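Local coordinates for protein RTX-adhesin (Marinomonas primoryensis, PDB 5IRB) that probably helps hold its Antarctic bacterium to diatoms and ice, this piece being a rod of calcium-binding beta-sandwich domains from a giant RTX adhesin, at residues S211-T223 and V237-A249. Sequence-based numbering, arbitrary orientation.
With CA (calcium ion), chain D; CA (calcium ion), chain K.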
loop_
_atom_site.group_PDB
_atom_site.type_symbol
_atom_site.label_atom_id
_atom_site.label_comp_id
_atom_site.label_asym_id
_atom_site.label_seq_id
_atom_site.Cartn_x
_atom_site.Cartn_y
_atom_site.Cartn_z
ATOM N N SER A 211 5.769 10.027 -23.267
ATOM C CA SER A 211 6.352 10.256 -24.585
ATOM C C SER A 211 7.842 10.462 -24.541
ATOM O O SER A 211 8.391 10.994 -23.572
ATOM C CB SER A 211 5.705 11.456 -25.291
ATOM O OG SER A 211 5.977 12.670 -24.626
ATOM N N ALA A 212 8.476 10.002 -25.612
ATOM C CA ALA A 212 9.877 10.240 -25.885
ATOM C C ALA A 212 9.977 11.400 -26.874
ATOM O O ALA A 212 8.999 11.719 -27.549
ATOM C CB ALA A 212 10.546 8.984 -26.435
ATOM N N ASP A 213 11.139 12.048 -26.923
ATOM C CA ASP A 213 11.297 13.318 -27.625
ATOM C C ASP A 213 12.175 13.196 -28.877
ATOM O O ASP A 213 13.299 12.716 -28.809
ATOM C CB ASP A 213 11.887 14.367 -26.685
ATOM C CG ASP A 213 10.965 14.673 -25.523
ATOM O OD1 ASP A 213 9.743 14.809 -25.765
ATOM O OD2 ASP A 213 11.448 14.736 -24.373
ATOM N N ALA A 214 11.632 13.612 -30.012
ATOM C CA ALA A 214 12.378 13.624 -31.267
ATOM C C ALA A 214 13.512 14.645 -31.187
ATOM O O ALA A 214 13.397 15.653 -30.484
ATOM C CB ALA A 214 11.460 13.937 -32.432
ATOM N N GLY A 215 14.619 14.352 -31.856
ATOM C CA GLY A 215 15.699 15.311 -32.018
ATOM C C GLY A 215 15.712 15.903 -33.417
ATOM O O GLY A 215 14.668 16.269 -33.967
ATOM N N THR A 216 16.907 15.966 -34.001
ATOM C CA THR A 216 17.114 16.509 -35.350
ATOM C C THR A 216 17.979 15.557 -36.149
ATOM O O THR A 216 19.076 15.182 -35.727
ATOM C CB THR A 216 17.778 17.891 -35.332
ATOM O OG1 THR A 216 16.975 18.795 -34.569
ATOM C CG2 THR A 216 17.893 18.444 -36.743
ATOM N N VAL A 217 17.468 15.169 -37.303
ATOM C CA VAL A 217 18.200 14.323 -38.220
ATOM C C VAL A 217 18.454 15.065 -39.522
ATOM O O VAL A 217 17.549 15.702 -40.055
ATOM C CB VAL A 217 17.418 13.035 -38.484
ATOM C CG1 VAL A 217 17.979 12.283 -39.669
ATOM C CG2 VAL A 217 17.450 12.172 -37.237
ATOM N N THR A 218 19.683 14.991 -40.025
ATOM C CA THR A 218 20.039 15.610 -41.304
ATOM C C THR A 218 20.682 14.576 -42.227
ATOM O O THR A 218 21.216 13.572 -41.756
ATOM C CB THR A 218 21.033 16.791 -41.110
ATOM O OG1 THR A 218 22.299 16.305 -40.643
ATOM C CG2 THR A 218 20.496 17.811 -40.105
ATOM N N VAL A 219 20.635 14.824 -43.551
ATOM C CA VAL A 219 21.367 14.005 -44.510
ATOM C C VAL A 219 22.340 14.910 -45.281
ATOM O O VAL A 219 21.933 15.941 -45.839
ATOM C CB VAL A 219 20.416 13.291 -45.500
ATOM C CG1 VAL A 219 21.190 12.404 -46.472
ATOM C CG2 VAL A 219 19.313 12.491 -44.739
ATOM N N ASN A 220 23.602 14.501 -45.366
ATOM C CA ASN A 220 24.575 15.267 -46.119
ATOM C C ASN A 220 24.315 15.153 -47.621
ATOM O O ASN A 220 23.467 14.387 -48.054
ATOM C CB ASN A 220 25.997 14.797 -45.801
ATOM C CG ASN A 220 26.339 14.936 -44.331
ATOM O OD1 ASN A 220 25.932 15.899 -43.680
ATOM N ND2 ASN A 220 27.065 13.953 -43.790
ATOM N N ALA A 221 25.077 15.908 -48.396
ATOM C CA ALA A 221 25.054 15.841 -49.842
ATOM C C ALA A 221 25.289 14.413 -50.314
ATOM O O ALA A 221 26.058 13.660 -49.700
ATOM C CB ALA A 221 26.119 16.799 -50.427
ATOM N N ILE A 222 24.610 14.037 -51.387
ATOM C CA ILE A 222 24.759 12.701 -51.944
ATOM C C ILE A 222 25.934 12.723 -52.904
ATOM O O ILE A 222 25.814 13.197 -54.033
ATOM C CB ILE A 222 23.476 12.243 -52.652
ATOM C CG1 ILE A 222 22.255 12.458 -51.743
ATOM C CG2 ILE A 222 23.606 10.800 -53.150
ATOM C CD1 ILE A 222 22.384 11.851 -50.374
ATOM N N THR A 223 27.067 12.204 -52.434
ATOM C CA THR A 223 28.408 12.536 -52.954
ATOM C C THR A 223 28.665 14.048 -52.813
ATOM O O THR A 223 27.769 14.816 -52.436
ATOM C CB THR A 223 28.611 12.091 -54.423
ATOM O OG1 THR A 223 27.723 12.821 -55.282
ATOM C CG2 THR A 223 28.348 10.590 -54.567
ATOM N N VAL A 237 27.715 4.022 -52.839
ATOM C CA VAL A 237 27.826 5.383 -52.332
ATOM C C VAL A 237 27.578 5.434 -50.824
ATOM O O VAL A 237 26.591 4.882 -50.332
ATOM C CB VAL A 237 26.849 6.334 -53.045
ATOM C CG1 VAL A 237 26.761 7.657 -52.309
ATOM C CG2 VAL A 237 27.291 6.564 -54.474
ATOM N N ALA A 238 28.468 6.110 -50.101
ATOM C CA ALA A 238 28.307 6.299 -48.659
ATOM C C ALA A 238 27.356 7.457 -48.375
ATOM O O ALA A 238 27.697 8.622 -48.607
ATOM C CB ALA A 238 29.663 6.549 -48.000
ATOM N N VAL A 239 26.157 7.135 -47.898
ATOM C CA VAL A 239 25.211 8.154 -47.490
ATOM C C VAL A 239 25.350 8.420 -45.987
ATOM O O VAL A 239 25.322 7.490 -45.183
ATOM C CB VAL A 239 23.775 7.731 -47.830
ATOM C CG1 VAL A 239 22.778 8.779 -47.358
ATOM C CG2 VAL A 239 23.649 7.468 -49.353
ATOM N N SER A 240 25.493 9.692 -45.622
ATOM C CA SER A 240 25.770 10.075 -44.245
ATOM C C SER A 240 24.945 11.289 -43.826
ATOM O O SER A 240 24.361 11.981 -44.676
ATOM C CB SER A 240 27.267 10.362 -44.051
ATOM O OG SER A 240 27.656 11.527 -44.753
ATOM N N GLY A 241 24.879 11.519 -42.508
ATOM C CA GLY A 241 24.145 12.634 -41.945
ATOM C C GLY A 241 24.377 12.751 -40.445
ATOM O O GLY A 241 25.343 12.197 -39.921
ATOM N N THR A 242 23.535 13.541 -39.781
ATOM C CA THR A 242 23.586 13.728 -38.332
ATOM C C THR A 242 22.262 13.298 -37.677
ATOM O O THR A 242 21.245 13.080 -38.357
ATOM C CB THR A 242 23.914 15.190 -37.954
ATOM O OG1 THR A 242 22.814 16.037 -38.284
ATOM C CG2 THR A 242 25.158 15.689 -38.706
ATOM N N ALA A 243 22.306 13.134 -36.356
ATOM C CA ALA A 243 21.161 12.684 -35.557
ATOM C C ALA A 243 21.543 13.021 -34.122
ATOM O O ALA A 243 22.396 12.360 -33.561
ATOM C CB ALA A 243 20.905 11.205 -35.722
ATOM N N THR A 244 20.999 14.120 -33.602
ATOM C CA THR A 244 21.256 14.603 -32.251
ATOM C C THR A 244 20.003 15.241 -31.678
ATOM O O THR A 244 19.074 15.537 -32.409
ATOM C CB THR A 244 22.377 15.666 -32.213
ATOM O OG1 THR A 244 21.950 16.805 -32.975
ATOM C CG2 THR A 244 23.665 15.144 -32.822
ATOM N N GLY A 245 20.015 15.501 -30.374
ATOM C CA GLY A 245 18.918 16.174 -29.692
ATOM C C GLY A 245 17.850 15.226 -29.170
ATOM O O GLY A 245 17.824 14.040 -29.517
ATOM N N GLY A 246 16.943 15.752 -28.354
ATOM C CA GLY A 246 15.861 14.936 -27.821
ATOM C C GLY A 246 16.411 13.685 -27.159
ATOM O O GLY A 246 17.404 13.749 -26.435
ATOM N N ASP A 247 15.782 12.543 -27.423
ATOM C CA ASP A 247 16.237 11.272 -26.878
ATOM C C ASP A 247 17.124 10.475 -27.822
ATOM O O ASP A 247 17.405 9.301 -27.568
ATOM C CB ASP A 247 15.022 10.430 -26.491
ATOM C CG ASP A 247 14.362 10.939 -25.247
ATOM O OD1 ASP A 247 15.087 11.335 -24.306
ATOM O OD2 ASP A 247 13.128 11.019 -25.260
ATOM N N ILE A 248 17.576 11.099 -28.905
ATOM C CA ILE A 248 18.473 10.405 -29.827
ATOM C C ILE A 248 19.766 10.041 -29.094
ATOM O O ILE A 248 20.330 10.858 -28.359
ATOM C CB ILE A 248 18.793 11.255 -31.096
ATOM C CG1 ILE A 248 17.526 11.479 -31.927
ATOM C CG2 ILE A 248 19.874 10.586 -31.931
ATOM C CD1 ILE A 248 17.718 12.384 -33.162
ATOM N N ALA A 249 20.249 8.821 -29.296
ATOM C CA ALA A 249 21.426 8.378 -28.571
ATOM C C ALA A 249 22.332 7.530 -29.452
ATOM O O ALA A 249 21.862 6.901 -30.396
ATOM C CB ALA A 249 21.009 7.591 -27.344
HETATM CA CA CA D . 9.933 10.902 -21.771
HETATM CA CA CA K . 28.677 13.345 -57.493
HETATM O O HOH W 1 11.530 11.840 -23.486
HETATM O O HOH W 2 14.608 14.378 -24.137
HETATM O O HOH W 3 21.294 16.437 -35.978
HETATM O O HOH W 4 28.109 13.173 -41.014
HETATM O O HOH W 5 25.147 11.646 -47.686
HETATM O O HOH W 6 27.456 11.313 -49.975
HETATM O O HOH W 7 9.244 12.869 -21.379
HETATM O O HOH W 8 11.914 11.129 -20.534
HETATM O O HOH W 9 29.305 13.932 -59.671
HETATM O O HOH W 10 30.881 13.830 -56.452
#
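Strands 216-219 and 237-244 pair antiparallel at an axis angle of 166°, as the edge and central strands of the three-stranded sheet in an Ig-like beta-sandwich, the last domain of this chain. Thr216 with Thr244 and Thr218 with Thr242 form the hydrogen-bonded pairs; Val217 faces Ala243, and Val219 faces Gly241, across the non-hydrogen-bonded ones. Beyond the strand, Asn220 N continues the ladder to Ser240 O (2.7 Å).

Val217 and Val219 point into the sandwich, against strand 287-295. There Val217 CG2 meets Ala243 CB at 3.9 Å, and Val219 CG1 lies slantwise against Val239 CG1. Next to them the extended side chain of Ile248 brings CD1 over Gly215 CA.

The other face is polar. Thr218 and Thr242 each place OG1 between the backbone N and the carbonyl carbon (chi1 near 68° in both), and the two hydroxyls face each other at a modelled 2.4 Å between OG1 atoms, too short to be taken at face value. Water 3 joins Thr242 OG1 to Thr216 O and Thr244 OG1. Asn220 gives ND2 to Ser240 OG at 2.7 Å, the hydroxyl lying close to the amide plane, while water 4 links the same ND2 to Gly241 O.

Calcium ions sit at both ends of the pairing. Thr223 OG1 binds one in a site shared with Asp225, Val227, Glu232 and waters 9 and 10; the Thr223 and Val237 side chains cross at about a right angle, CG2 of the one touching CG1 of the other. Ser211 O binds the other together with Asp209 and Asp296 near the preceding domain. Here the type II' turn Gly245-Ile248 presents Asp247, whose N reaches Asp213 O while its OD2 accepts Asp213 N at 2.8 Å, 33° out of the carboxylate plane. Water 1, itself a calcium ligand, donates to that OD2 at 2.5 Å.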